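Long-range contacts in sesquisabinene B synthase 2 (Santalum album, PDB 6A2A), which probably cyclises farnesyl diphosphate to the sesquiterpene sesquisabinene B, with magnesium or manganese ions as cofactor: residues 286-291 with 530-535; 314-319 with 389-394; 407-412 with 475-480; 414-419 with 455-460. All coordinates share one frame; numbering follows the deposited sequence.

Contact 1. Residues 286-291 with 530-535; sequences YMYAIG and RGSHFF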
loop_
_atom_site.group_PDB
_atom_site.type_symbol
_atom_site.label_atom_id
_atom_site.label_comp_id
_atom_site.label_asym_id
_atom_site.label_seq_id
_atom_site.Cartn_x
_atom_site.Cartn_y
_atom_site.Cartn_z
ATOM N N TYR A 286 -1.142 -2.873 -16.069
ATOM C CA TYR A 286 -1.834 -1.623 -15.866
ATOM C C TYR A 286 -2.304 -1.045 -17.201
ATOM O O TYR A 286 -3.413 -0.636 -17.321
ATOM C CB TYR A 286 -1.024 -0.613 -15.040
ATOM C CG TYR A 286 -1.802 0.653 -14.756
ATOM C CD1 TYR A 286 -2.866 0.661 -13.906
ATOM C CD2 TYR A 286 -1.501 1.815 -15.397
ATOM C CE1 TYR A 286 -3.600 1.806 -13.682
ATOM C CE2 TYR A 286 -2.219 2.948 -15.186
ATOM C CZ TYR A 286 -3.278 2.950 -14.331
ATOM O OH TYR A 286 -3.966 4.108 -14.155
ATOM N N MET A 287 -1.453 -1.076 -18.208
ATOM C CA MET A 287 -1.867 -0.534 -19.511
ATOM C C MET A 287 -3.077 -1.302 -20.057
ATOM O O MET A 287 -3.945 -0.660 -20.684
ATOM C CB MET A 287 -0.707 -0.530 -20.501
ATOM C CG MET A 287 0.351 0.469 -20.133
ATOM S SD MET A 287 1.717 0.488 -21.316
ATOM C CE MET A 287 0.850 0.724 -22.860
ATOM N N TYR A 288 -3.137 -2.609 -19.870
ATOM C CA TYR A 288 -4.257 -3.391 -20.301
ATOM C C TYR A 288 -5.463 -3.038 -19.443
ATOM O O TYR A 288 -6.568 -2.914 -19.959
ATOM C CB TYR A 288 -3.946 -4.889 -20.184
ATOM C CG TYR A 288 -4.918 -5.778 -20.925
ATOM C CD1 TYR A 288 -6.232 -5.939 -20.499
ATOM C CD2 TYR A 288 -4.507 -6.531 -22.004
ATOM C CE1 TYR A 288 -7.115 -6.778 -21.172
ATOM C CE2 TYR A 288 -5.364 -7.403 -22.660
ATOM C CZ TYR A 288 -6.689 -7.488 -22.274
ATOM O OH TYR A 288 -7.502 -8.370 -22.947
ATOM N N ALA A 289 -5.276 -2.822 -18.131
ATOM C CA ALA A 289 -6.403 -2.536 -17.268
ATOM C C ALA A 289 -7.093 -1.248 -17.754
ATOM O O ALA A 289 -8.330 -1.162 -17.732
ATOM C CB ALA A 289 -5.975 -2.401 -15.825
ATOM N N ILE A 290 -6.321 -0.259 -18.178
ATOM C CA ILE A 290 -6.911 0.982 -18.706
ATOM C C ILE A 290 -7.824 0.690 -19.912
ATOM O O ILE A 290 -8.824 1.410 -20.114
ATOM C CB ILE A 290 -5.816 1.986 -19.049
ATOM C CG1 ILE A 290 -5.200 2.567 -17.769
ATOM C CG2 ILE A 290 -6.343 3.093 -19.968
ATOM C CD1 ILE A 290 -3.939 3.388 -18.048
ATOM N N GLY A 291 -7.523 -0.305 -20.715
ATOM C CA GLY A 291 -8.427 -0.757 -21.759
ATOM C C GLY A 291 -9.688 -1.407 -21.199
ATOM O O GLY A 291 -10.784 -1.226 -21.739
ATOM N N ARG A 530 -11.674 -6.029 -26.285
ATOM C CA ARG A 530 -11.077 -4.871 -27.015
ATOM C C ARG A 530 -9.611 -4.706 -26.606
ATOM O O ARG A 530 -8.745 -4.486 -27.480
ATOM C CB ARG A 530 -11.908 -3.631 -26.709
ATOM C CG ARG A 530 -13.269 -3.633 -27.376
ATOM C CD ARG A 530 -14.215 -2.640 -26.723
ATOM N NE ARG A 530 -15.404 -2.549 -27.562
ATOM C CZ ARG A 530 -16.542 -1.957 -27.198
ATOM N NH1 ARG A 530 -16.699 -1.464 -25.966
ATOM N NH2 ARG A 530 -17.541 -1.873 -28.082
ATOM N N GLY A 531 -9.339 -4.822 -25.304
ATOM C CA GLY A 531 -7.943 -4.812 -24.832
ATOM C C GLY A 531 -7.106 -5.857 -25.542
ATOM O O GLY A 531 -5.968 -5.573 -25.913
ATOM N N SER A 532 -7.620 -7.086 -25.708
ATOM C CA SER A 532 -6.868 -8.135 -26.360
ATOM C C SER A 532 -6.591 -7.797 -27.829
ATOM O O SER A 532 -5.482 -7.996 -28.321
ATOM C CB SER A 532 -7.569 -9.486 -26.216
ATOM O OG SER A 532 -7.616 -9.807 -24.836
ATOM N N HIS A 533 -7.589 -7.307 -28.504
ATOM C CA HIS A 533 -7.389 -6.946 -29.911
ATOM C C HIS A 533 -6.306 -5.875 -30.011
ATOM O O HIS A 533 -5.436 -5.978 -30.914
ATOM C CB HIS A 533 -8.640 -6.327 -30.587
ATOM C CG HIS A 533 -9.723 -7.287 -30.956
ATOM N ND1 HIS A 533 -9.557 -8.252 -31.891
ATOM C CD2 HIS A 533 -10.974 -7.415 -30.476
ATOM C CE1 HIS A 533 -10.686 -8.895 -32.036
ATOM N NE2 HIS A 533 -11.550 -8.434 -31.161
ATOM N N PHE A 534 -6.365 -4.902 -29.108
ATOM C CA PHE A 534 -5.490 -3.747 -29.226
ATOM C C PHE A 534 -4.051 -4.135 -28.901
ATOM O O PHE A 534 -3.098 -3.673 -29.597
ATOM C CB PHE A 534 -5.958 -2.633 -28.310
ATOM C CG PHE A 534 -5.165 -1.372 -28.486
ATOM C CD1 PHE A 534 -5.182 -0.709 -29.698
ATOM C CD2 PHE A 534 -4.508 -0.835 -27.408
ATOM C CE1 PHE A 534 -4.516 0.501 -29.834
ATOM C CE2 PHE A 534 -3.831 0.368 -27.548
ATOM C CZ PHE A 534 -3.851 1.018 -28.758
ATOM N N PHE A 535 -3.870 -4.970 -27.883
ATOM C CA PHE A 535 -2.528 -5.272 -27.384
ATOM C C PHE A 535 -1.893 -6.490 -28.073
ATOM O O PHE A 535 -0.683 -6.762 -27.865
ATOM C CB PHE A 535 -2.528 -5.398 -25.843
ATOM C CG PHE A 535 -2.565 -4.068 -25.157
ATOM C CD1 PHE A 535 -1.484 -3.191 -25.264
ATOM C CD2 PHE A 535 -3.715 -3.627 -24.533
ATOM C CE1 PHE A 535 -1.558 -1.917 -24.719
ATOM C CE2 PHE A 535 -3.785 -2.367 -23.970
ATOM C CZ PHE A 535 -2.696 -1.527 -24.038
#
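Y288 and F535 carry the aromatic part of this contact. Their rings are nearly parallel, with planes at 27°, but slid apart to 5.8 Å between centroids. Y288 CD2 and F535 CD2 are 3.9 Å apart. With CG anti to the backbone N (chi1 -166°), the Y288 ring reaches across to helix 521-535, and G531 CA makes a CH-pi contact over one of its faces. A side chain on G531 would clash with that ring, so the absence of one allows the approach. Apolar packing adds M287, whose CE lies 4.0 Å from F535 CE1. The polar contact is at the ring edge. S532 OG meets Y288 OH in the ring plane at 2.4 Å, a modelled length too short to be trusted in detail. Both hydroxyls also hydrogen-bond to the carbonyl oxygen of V528, one turn earlier on helix 521-535. The axes of segments 286-291 and 530-535 come within 9.1 Å, their directions 129° apart. This is buried interhelical packing, characteristic of the all-helical class I terpene synthase fold.

Contact 2. Residues 314-319 with 389-394; sequences TIDDVY and KSYTKE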
loop_
_atom_site.group_PDB
_atom_site.type_symbol
_atom_site.label_atom_id
_atom_site.label_comp_id
_atom_site.label_asym_id
_atom_site.label_seq_id
_atom_site.Cartn_x
_atom_site.Cartn_y
_atom_site.Cartn_z
ATOM N N THR A 314 3.300 -12.863 -13.958
ATOM C CA THR A 314 4.404 -13.374 -13.230
ATOM C C THR A 314 4.330 -14.888 -13.032
ATOM O O THR A 314 5.362 -15.603 -13.265
ATOM C CB THR A 314 4.473 -12.721 -11.855
ATOM O OG1 THR A 314 4.652 -11.326 -12.100
ATOM C CG2 THR A 314 5.620 -13.243 -11.036
ATOM N N ILE A 315 3.168 -15.361 -12.641
ATOM C CA ILE A 315 2.980 -16.753 -12.373
ATOM C C ILE A 315 2.941 -17.612 -13.644
ATOM O O ILE A 315 3.337 -18.713 -13.644
ATOM C CB ILE A 315 1.860 -16.977 -11.378
ATOM C CG1 ILE A 315 2.251 -16.303 -10.054
ATOM C CG2 ILE A 315 1.577 -18.434 -11.198
ATOM C CD1 ILE A 315 1.147 -16.252 -9.042
ATOM N N ASP A 316 2.482 -17.029 -14.725
ATOM C CA ASP A 316 2.551 -17.668 -16.013
ATOM C C ASP A 316 4.044 -17.950 -16.283
ATOM O O ASP A 316 4.386 -19.027 -16.588
ATOM C CB ASP A 316 2.006 -16.733 -17.046
ATOM C CG ASP A 316 1.960 -17.315 -18.416
ATOM O OD1 ASP A 316 1.686 -18.459 -18.599
ATOM O OD2 ASP A 316 2.143 -16.568 -19.331
ATOM N N ASP A 317 4.905 -16.957 -16.128
ATOM C CA ASP A 317 6.338 -17.140 -16.311
ATOM C C ASP A 317 6.916 -18.192 -15.344
ATOM O O ASP A 317 7.739 -18.965 -15.702
ATOM C CB ASP A 317 7.100 -15.837 -16.198
ATOM C CG ASP A 317 6.870 -14.920 -17.363
ATOM O OD1 ASP A 317 6.342 -15.297 -18.356
ATOM O OD2 ASP A 317 7.237 -13.800 -17.301
ATOM N N VAL A 318 6.442 -18.216 -14.110
ATOM C CA VAL A 318 6.898 -19.213 -13.151
ATOM C C VAL A 318 6.619 -20.623 -13.677
ATOM O O VAL A 318 7.431 -21.477 -13.592
ATOM C CB VAL A 318 6.222 -19.055 -11.785
ATOM C CG1 VAL A 318 6.471 -20.256 -10.915
ATOM C CG2 VAL A 318 6.691 -17.785 -11.104
ATOM N N TYR A 319 5.425 -20.820 -14.195
ATOM C CA TYR A 319 5.018 -22.089 -14.729
ATOM C C TYR A 319 5.657 -22.403 -16.071
ATOM O O TYR A 319 6.034 -23.500 -16.323
ATOM C CB TYR A 319 3.506 -22.191 -14.818
ATOM C CG TYR A 319 2.859 -22.600 -13.509
ATOM C CD1 TYR A 319 2.829 -21.746 -12.433
ATOM C CD2 TYR A 319 2.262 -23.824 -13.359
ATOM C CE1 TYR A 319 2.241 -22.128 -11.247
ATOM C CE2 TYR A 319 1.669 -24.208 -12.185
ATOM C CZ TYR A 319 1.649 -23.358 -11.125
ATOM O OH TYR A 319 1.096 -23.737 -9.959
ATOM N N LYS A 389 -4.712 -24.991 -12.166
ATOM C CA LYS A 389 -5.075 -26.294 -12.693
ATOM C C LYS A 389 -5.042 -26.265 -14.222
ATOM O O LYS A 389 -4.600 -27.218 -14.826
ATOM C CB LYS A 389 -6.455 -26.701 -12.209
ATOM C CG LYS A 389 -6.478 -27.119 -10.742
ATOM C CD LYS A 389 -7.869 -27.471 -10.296
ATOM C CE LYS A 389 -7.986 -28.134 -8.936
ATOM N NZ LYS A 389 -9.415 -28.174 -8.534
ATOM N N SER A 390 -5.408 -25.136 -14.831
ATOM C CA SER A 390 -5.384 -25.065 -16.271
ATOM C C SER A 390 -3.931 -24.995 -16.782
ATOM O O SER A 390 -3.599 -25.520 -17.858
ATOM C CB SER A 390 -6.280 -23.947 -16.762
ATOM O OG SER A 390 -5.576 -22.688 -16.683
ATOM N N TYR A 391 -3.031 -24.346 -16.037
ATOM C CA TYR A 391 -1.616 -24.308 -16.407
ATOM C C TYR A 391 -1.037 -25.724 -16.338
ATOM O O TYR A 391 -0.252 -26.128 -17.182
ATOM C CB TYR A 391 -0.823 -23.460 -15.426
ATOM C CG TYR A 391 -0.965 -21.968 -15.571
ATOM C CD1 TYR A 391 -1.758 -21.372 -16.542
ATOM C CD2 TYR A 391 -0.352 -21.140 -14.663
ATOM C CE1 TYR A 391 -1.842 -19.997 -16.660
ATOM C CE2 TYR A 391 -0.435 -19.764 -14.766
ATOM C CZ TYR A 391 -1.201 -19.181 -15.747
ATOM O OH TYR A 391 -1.299 -17.822 -15.813
ATOM N N THR A 392 -1.444 -26.408 -15.298
ATOM C CA THR A 392 -0.953 -27.780 -15.105
ATOM C C THR A 392 -1.371 -28.713 -16.267
ATOM O O THR A 392 -0.547 -29.492 -16.770
ATOM C CB THR A 392 -1.369 -28.299 -13.732
ATOM O OG1 THR A 392 -0.820 -27.386 -12.764
ATOM C CG2 THR A 392 -0.824 -29.701 -13.520
ATOM N N LYS A 393 -2.616 -28.608 -16.709
ATOM C CA LYS A 393 -3.111 -29.388 -17.852
ATOM C C LYS A 393 -2.293 -29.100 -19.102
ATOM O O LYS A 393 -1.901 -30.032 -19.811
ATOM C CB LYS A 393 -4.611 -29.137 -17.990
ATOM C CG LYS A 393 -5.306 -29.928 -19.089
ATOM C CD LYS A 393 -6.819 -29.823 -19.011
ATOM C CE LYS A 393 -7.496 -31.134 -18.710
ATOM N NZ LYS A 393 -8.898 -30.928 -18.272
ATOM N N GLU A 394 -2.068 -27.826 -19.435
ATOM C CA GLU A 394 -1.282 -27.470 -20.563
ATOM C C GLU A 394 0.121 -28.095 -20.434
ATOM O O GLU A 394 0.641 -28.608 -21.441
ATOM C CB GLU A 394 -1.155 -25.944 -20.719
ATOM C CG GLU A 394 -2.420 -25.347 -21.297
ATOM C CD GLU A 394 -2.446 -23.837 -21.484
ATOM O OE1 GLU A 394 -1.525 -23.158 -20.979
ATOM O OE2 GLU A 394 -3.418 -23.338 -22.091
#
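Y391 presses one edge of its ring against the face of Y319. Y319 belongs to the aspartate-rich DDxxD motif of terpene synthases, formed here by D316, D317 and D320. The tight part of the contact is this T-shaped pair. The centroids are 5.3 Å apart and the planes meet at 60°. Y391 CD2 sits over the Y319 face, 3.7 Å from Y319 CG, and Y391 CB also reaches Y319 CD2. I315 adds a looser apolar touch, CG2 to Y391 CE2 at 4.3 Å. Y319 OH hydrogen-bonds to T332 OG1, and F331 makes a second edge-to-face pair with the Y319 ring. The looser margins are D316 at one end and T392 at the other. T392 OG1 lies near the plane of the Y319 ring at its edge, but its main bond is to L388 O. D316 and E394 are both magnesium ligands in this protein. With no metal bound to this chain, D316 OD1 and E394 OE1 stand 6.2 Å apart. No hydrogen bond joins the two segments, and at the end of the Y391 ring the hydroxyl oxygen OH rests 3.7 Å from D316 CB.

Contact 3. Residues 407-412 with 475-480; sequences EEYLDN and LKSIQC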
loop_
_atom_site.group_PDB
_atom_site.type_symbol
_atom_site.label_atom_id
_atom_site.label_comp_id
_atom_site.label_asym_id
_atom_site.label_seq_id
_atom_site.Cartn_x
_atom_site.Cartn_y
_atom_site.Cartn_z
ATOM N N GLU A 407 -11.137 -27.850 -29.896
ATOM C CA GLU A 407 -12.173 -27.729 -28.852
ATOM C C GLU A 407 -11.599 -28.185 -27.489
ATOM O O GLU A 407 -11.861 -27.500 -26.501
ATOM C CB GLU A 407 -13.492 -28.418 -29.241
ATOM C CG GLU A 407 -14.692 -27.435 -29.296
ATOM C CD GLU A 407 -15.024 -26.767 -30.639
ATOM O OE1 GLU A 407 -14.365 -27.139 -31.668
ATOM O OE2 GLU A 407 -15.964 -25.879 -30.680
ATOM N N GLU A 408 -10.768 -29.224 -27.392
ATOM C CA GLU A 408 -10.234 -29.601 -26.093
ATOM C C GLU A 408 -9.244 -28.525 -25.597
ATOM O O GLU A 408 -9.179 -28.234 -24.370
ATOM C CB GLU A 408 -9.671 -31.030 -26.024
ATOM C CG GLU A 408 -8.327 -31.275 -26.655
ATOM C CD GLU A 408 -7.873 -32.740 -26.652
ATOM O OE1 GLU A 408 -8.028 -33.435 -27.710
ATOM O OE2 GLU A 408 -7.407 -33.196 -25.584
ATOM N N TYR A 409 -8.465 -27.996 -26.508
ATOM C CA TYR A 409 -7.519 -26.909 -26.160
ATOM C C TYR A 409 -8.270 -25.670 -25.638
ATOM O O TYR A 409 -7.964 -25.172 -24.554
ATOM C CB TYR A 409 -6.662 -26.584 -27.379
ATOM C CG TYR A 409 -5.911 -25.293 -27.218
ATOM C CD1 TYR A 409 -4.778 -25.249 -26.450
ATOM C CD2 TYR A 409 -6.358 -24.127 -27.828
ATOM C CE1 TYR A 409 -4.082 -24.064 -26.269
ATOM C CE2 TYR A 409 -5.642 -22.959 -27.715
ATOM C CZ TYR A 409 -4.554 -22.913 -26.869
ATOM O OH TYR A 409 -3.836 -21.766 -26.726
ATOM N N LEU A 410 -9.294 -25.192 -26.336
ATOM C CA LEU A 410 -9.932 -23.921 -25.944
ATOM C C LEU A 410 -10.696 -24.065 -24.640
ATOM O O LEU A 410 -10.772 -23.114 -23.863
ATOM C CB LEU A 410 -10.875 -23.396 -27.035
ATOM C CG LEU A 410 -10.213 -22.858 -28.288
ATOM C CD1 LEU A 410 -11.269 -22.468 -29.300
ATOM C CD2 LEU A 410 -9.301 -21.653 -27.986
ATOM N N ASP A 411 -11.263 -25.251 -24.360
ATOM C CA ASP A 411 -11.992 -25.372 -23.088
ATOM C C ASP A 411 -11.070 -25.141 -21.896
ATOM O O ASP A 411 -11.522 -24.626 -20.891
ATOM C CB ASP A 411 -12.691 -26.711 -23.012
ATOM C CG ASP A 411 -14.133 -26.650 -23.649
ATOM O OD1 ASP A 411 -14.854 -25.581 -23.577
ATOM O OD2 ASP A 411 -14.510 -27.690 -24.257
ATOM N N ASN A 412 -9.808 -25.525 -22.000
ATOM C CA ASN A 412 -8.827 -25.251 -20.966
ATOM C C ASN A 412 -8.185 -23.866 -21.149
ATOM O O ASN A 412 -7.927 -23.188 -20.146
ATOM C CB ASN A 412 -7.760 -26.325 -20.945
ATOM C CG ASN A 412 -6.802 -26.187 -19.799
ATOM O OD1 ASN A 412 -7.206 -26.416 -18.657
ATOM N ND2 ASN A 412 -5.562 -25.881 -20.105
ATOM N N LEU A 475 0.221 -26.215 -28.730
ATOM C CA LEU A 475 -0.736 -25.777 -27.766
ATOM C C LEU A 475 -1.087 -24.323 -28.018
ATOM O O LEU A 475 -1.100 -23.555 -27.064
ATOM C CB LEU A 475 -0.165 -25.956 -26.349
ATOM C CG LEU A 475 0.209 -27.383 -25.952
ATOM C CD1 LEU A 475 0.219 -27.529 -24.426
ATOM C CD2 LEU A 475 -0.732 -28.395 -26.561
ATOM N N LYS A 476 -1.385 -23.984 -29.274
ATOM C CA LYS A 476 -1.980 -22.734 -29.597
ATOM C C LYS A 476 -3.092 -22.980 -30.629
ATOM O O LYS A 476 -3.057 -23.971 -31.317
ATOM C CB LYS A 476 -0.897 -21.795 -30.152
ATOM C CG LYS A 476 0.189 -21.375 -29.176
ATOM C CD LYS A 476 -0.252 -20.292 -28.227
ATOM C CE LYS A 476 0.766 -19.969 -27.147
ATOM N NZ LYS A 476 0.328 -20.461 -25.817
ATOM N N SER A 477 -4.073 -22.095 -30.673
ATOM C CA SER A 477 -5.239 -22.237 -31.521
ATOM C C SER A 477 -5.023 -22.675 -32.974
ATOM O O SER A 477 -5.568 -23.630 -33.406
ATOM C CB SER A 477 -6.087 -20.957 -31.496
ATOM O OG SER A 477 -6.505 -20.608 -30.225
ATOM N N ILE A 478 -4.243 -21.919 -33.706
ATOM C CA ILE A 478 -4.015 -22.230 -35.100
ATOM C C ILE A 478 -3.436 -23.629 -35.280
ATOM O O ILE A 478 -3.975 -24.390 -35.986
ATOM C CB ILE A 478 -3.134 -21.187 -35.786
ATOM C CG1 ILE A 478 -3.786 -19.822 -35.746
ATOM C CG2 ILE A 478 -2.901 -21.554 -37.228
ATOM C CD1 ILE A 478 -2.862 -18.690 -36.058
ATOM N N GLN A 479 -2.367 -23.942 -34.571
ATOM C CA GLN A 479 -1.723 -25.229 -34.675
ATOM C C GLN A 479 -2.643 -26.357 -34.301
ATOM O O GLN A 479 -2.661 -27.356 -34.952
ATOM C CB GLN A 479 -0.415 -25.299 -33.894
ATOM C CG GLN A 479 0.426 -26.528 -34.184
ATOM C CD GLN A 479 0.901 -26.633 -35.616
ATOM O OE1 GLN A 479 1.471 -25.721 -36.150
ATOM N NE2 GLN A 479 0.640 -27.747 -36.228
ATOM N N CYS A 480 -3.432 -26.172 -33.263
ATOM C CA CYS A 480 -4.379 -27.185 -32.870
ATOM C C CYS A 480 -5.353 -27.500 -33.993
ATOM O O CYS A 480 -5.664 -28.617 -34.218
ATOM C CB CYS A 480 -5.189 -26.753 -31.656
ATOM S SG CYS A 480 -4.333 -26.879 -30.132
HETATM O O HOH W 1 -2.147 -21.621 -24.408
#
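Y409 pushes its ring between L475, S477 and C480. Its CG is anti to the backbone N (chi1 167°), which sends the ring out from helix 406-416 toward the other segment. C480 SG meets the ring obliquely, 4.2 Å from the centroid, in a sulfur-aromatic contact. The two flanks of the ring meet different groups. CE1 of Y409 comes to 3.1 Å from L475 O, while CE2 of Y409 lies 3.5 Å from S477 OG. L410 CD2 touches the same S477 hydroxyl. At the far end of the ring, a water donates to Y409 OH at 2.9 Å and accepts from K476 NZ at 3.1 Å. The main polar partner of both Y409 OH and S477 OG is D461 OD2. A phenylalanine in place of Y409 would probably leave D461 short of one bond and the water without its tyrosine acceptor. K476 is at the N-cap position of helix 477-485. The contact joins this helix start to helix 406-416, with W397 of helix 377-400 packing on L475 and R457 of helix 447-462 packing on Y409.

Contact 4. Residues 414-419 with 455-460; sequences LVSIGF and LCRIIN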
loop_
_atom_site.group_PDB
_atom_site.type_symbol
_atom_site.label_atom_id
_atom_site.label_comp_id
_atom_site.label_asym_id
_atom_site.label_seq_id
_atom_site.Cartn_x
_atom_site.Cartn_y
_atom_site.Cartn_z
ATOM N N LEU A 414 -9.234 -21.018 -22.393
ATOM C CA LEU A 414 -10.062 -19.894 -22.018
ATOM C C LEU A 414 -9.941 -19.670 -20.506
ATOM O O LEU A 414 -10.182 -18.564 -20.078
ATOM C CB LEU A 414 -11.518 -20.078 -22.450
ATOM C CG LEU A 414 -12.314 -21.138 -21.686
ATOM C CD1 LEU A 414 -12.878 -20.571 -20.423
ATOM C CD2 LEU A 414 -13.406 -21.730 -22.543
ATOM N N VAL A 415 -9.478 -20.678 -19.761
ATOM C CA VAL A 415 -9.188 -20.502 -18.331
ATOM C C VAL A 415 -7.738 -20.033 -18.191
ATOM O O VAL A 415 -7.471 -19.069 -17.462
ATOM C CB VAL A 415 -9.415 -21.784 -17.512
ATOM C CG1 VAL A 415 -9.077 -21.548 -16.042
ATOM C CG2 VAL A 415 -10.814 -22.296 -17.669
ATOM N N SER A 416 -6.794 -20.648 -18.915
ATOM C CA SER A 416 -5.397 -20.318 -18.726
ATOM C C SER A 416 -5.042 -18.885 -19.145
ATOM O O SER A 416 -4.061 -18.339 -18.655
ATOM C CB SER A 416 -4.509 -21.307 -19.433
ATOM O OG SER A 416 -4.629 -21.131 -20.848
ATOM N N ILE A 417 -5.806 -18.275 -20.062
ATOM C CA ILE A 417 -5.554 -16.874 -20.427
ATOM C C ILE A 417 -5.774 -15.952 -19.222
ATOM O O ILE A 417 -5.258 -14.833 -19.260
ATOM C CB ILE A 417 -6.464 -16.511 -21.617
ATOM C CG1 ILE A 417 -6.039 -15.208 -22.299
ATOM C CG2 ILE A 417 -7.936 -16.521 -21.296
ATOM C CD1 ILE A 417 -4.710 -15.335 -23.008
ATOM N N GLY A 418 -6.577 -16.361 -18.225
ATOM C CA GLY A 418 -6.680 -15.602 -16.943
ATOM C C GLY A 418 -7.926 -14.710 -16.867
ATOM O O GLY A 418 -8.159 -14.051 -15.879
ATOM N N PHE A 419 -8.775 -14.692 -17.889
ATOM C CA PHE A 419 -9.919 -13.795 -17.898
ATOM C C PHE A 419 -11.071 -14.296 -17.044
ATOM O O PHE A 419 -11.730 -13.491 -16.456
ATOM C CB PHE A 419 -10.316 -13.354 -19.308
ATOM C CG PHE A 419 -9.355 -12.297 -19.775
ATOM C CD1 PHE A 419 -9.449 -10.991 -19.312
ATOM C CD2 PHE A 419 -8.271 -12.638 -20.539
ATOM C CE1 PHE A 419 -8.518 -10.029 -19.671
ATOM C CE2 PHE A 419 -7.353 -11.677 -20.921
ATOM C CZ PHE A 419 -7.457 -10.371 -20.470
ATOM N N LEU A 455 -12.778 -15.412 -26.613
ATOM C CA LEU A 455 -12.243 -14.345 -27.491
ATOM C C LEU A 455 -10.844 -13.906 -27.052
ATOM O O LEU A 455 -9.910 -13.830 -27.889
ATOM C CB LEU A 455 -13.230 -13.172 -27.508
ATOM C CG LEU A 455 -14.381 -13.355 -28.494
ATOM C CD1 LEU A 455 -15.503 -12.389 -28.186
ATOM C CD2 LEU A 455 -13.875 -13.186 -29.926
ATOM N N CYS A 456 -10.650 -13.640 -25.758
ATOM C CA CYS A 456 -9.353 -13.152 -25.292
ATOM C C CYS A 456 -8.247 -14.167 -25.626
ATOM O O CYS A 456 -7.130 -13.803 -26.075
ATOM C CB CYS A 456 -9.411 -12.846 -23.796
ATOM S SG CYS A 456 -10.424 -11.404 -23.395
ATOM N N ARG A 457 -8.561 -15.464 -25.429
ATOM C CA ARG A 457 -7.636 -16.536 -25.736
ATOM C C ARG A 457 -7.353 -16.626 -27.237
ATOM O O ARG A 457 -6.180 -16.593 -27.635
ATOM C CB ARG A 457 -8.145 -17.879 -25.205
ATOM C CG ARG A 457 -7.383 -19.082 -25.720
ATOM C CD ARG A 457 -5.900 -19.147 -25.618
ATOM N NE ARG A 457 -5.396 -19.072 -24.244
ATOM C CZ ARG A 457 -4.149 -18.883 -23.887
ATOM N NH1 ARG A 457 -3.229 -18.521 -24.775
ATOM N NH2 ARG A 457 -3.836 -18.961 -22.594
ATOM N N ILE A 458 -8.353 -16.664 -28.077
ATOM C CA ILE A 458 -8.099 -16.827 -29.495
ATOM C C ILE A 458 -7.401 -15.591 -30.068
ATOM O O ILE A 458 -6.471 -15.714 -30.926
ATOM C CB ILE A 458 -9.393 -17.145 -30.246
ATOM C CG1 ILE A 458 -9.833 -18.573 -29.923
ATOM C CG2 ILE A 458 -9.180 -16.910 -31.724
ATOM C CD1 ILE A 458 -11.170 -18.931 -30.550
ATOM N N ILE A 459 -7.775 -14.421 -29.593
ATOM C CA ILE A 459 -7.151 -13.200 -30.060
ATOM C C ILE A 459 -5.649 -13.196 -29.723
ATOM O O ILE A 459 -4.841 -12.903 -30.535
ATOM C CB ILE A 459 -7.857 -11.951 -29.530
ATOM C CG1 ILE A 459 -9.256 -11.884 -30.103
ATOM C CG2 ILE A 459 -7.058 -10.726 -29.890
ATOM C CD1 ILE A 459 -10.223 -10.984 -29.394
ATOM N N ASN A 460 -5.322 -13.539 -28.493
ATOM C CA ASN A 460 -3.944 -13.643 -28.072
ATOM C C ASN A 460 -3.198 -14.625 -28.981
ATOM O O ASN A 460 -2.163 -14.323 -29.453
ATOM C CB ASN A 460 -3.851 -14.077 -26.623
ATOM C CG ASN A 460 -2.445 -14.029 -26.067
ATOM O OD1 ASN A 460 -1.589 -14.692 -26.504
ATOM N ND2 ASN A 460 -2.263 -13.264 -25.052
#
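L414 and R457 bring their CA atoms to 5.6 Å, close to where the chain turns at G418, which has a positive phi and sits at the N-cap position of helix 419-430. The R457 chain is bent at chi2 (52°) and chi3 (60°), and I417 CD1 sits over the centre of one guanidinium face, 3.7 Å from R457 CZ. The same methyl reaches N460 ND2 at 3.8 Å; N460 is a magnesium ligand of this enzyme, though none is bound in this chain. R457 NH2 makes a weak, bent bond to S416 OG (2.9 Å, 121°), whose stronger partner is E394 OE2. The stronger partners of R457 are the carbonyl oxygen of A413, held by NE, and D461, which forms a salt bridge with NH1. A leucine in place of R457 would probably leave D461 without this salt bridge and the A413 carbonyl without this donor. F419 and C456 make the second cluster. C456 SG stands over the F419 face, 3.9 Å from the centroid, while C456 CB touches F419 CD2 at 3.5 Å. Around this contact, helix 521-535 packs on F419 and C456, helix 377-400 on S416, and helix 489-510 on the far side of helix 447-462.

In the fold
Contact 4 touches each of the other three. It meets contact 2 through a probable hydrogen bond, E394 OE2 to S416 OG at 2.8 Å, which ties a metal ligand to the helix beside it. Contact 3 shares helix 406-416 with it, and K476 NZ lies 4.2 Å from R457 NH1. Such a basic pair near the metal residues is consistent with a diphosphate-binding role. Contact 1 meets contact 4 deeper in the chain, with Y288 OH 3.2 Å from F419 CZ. Contacts 2 and 4 hold D316, E394 and N460, and the D316 and N460 side chains are about 8 Å apart. Contact 1 is about 21 Å from contact 2 between centres.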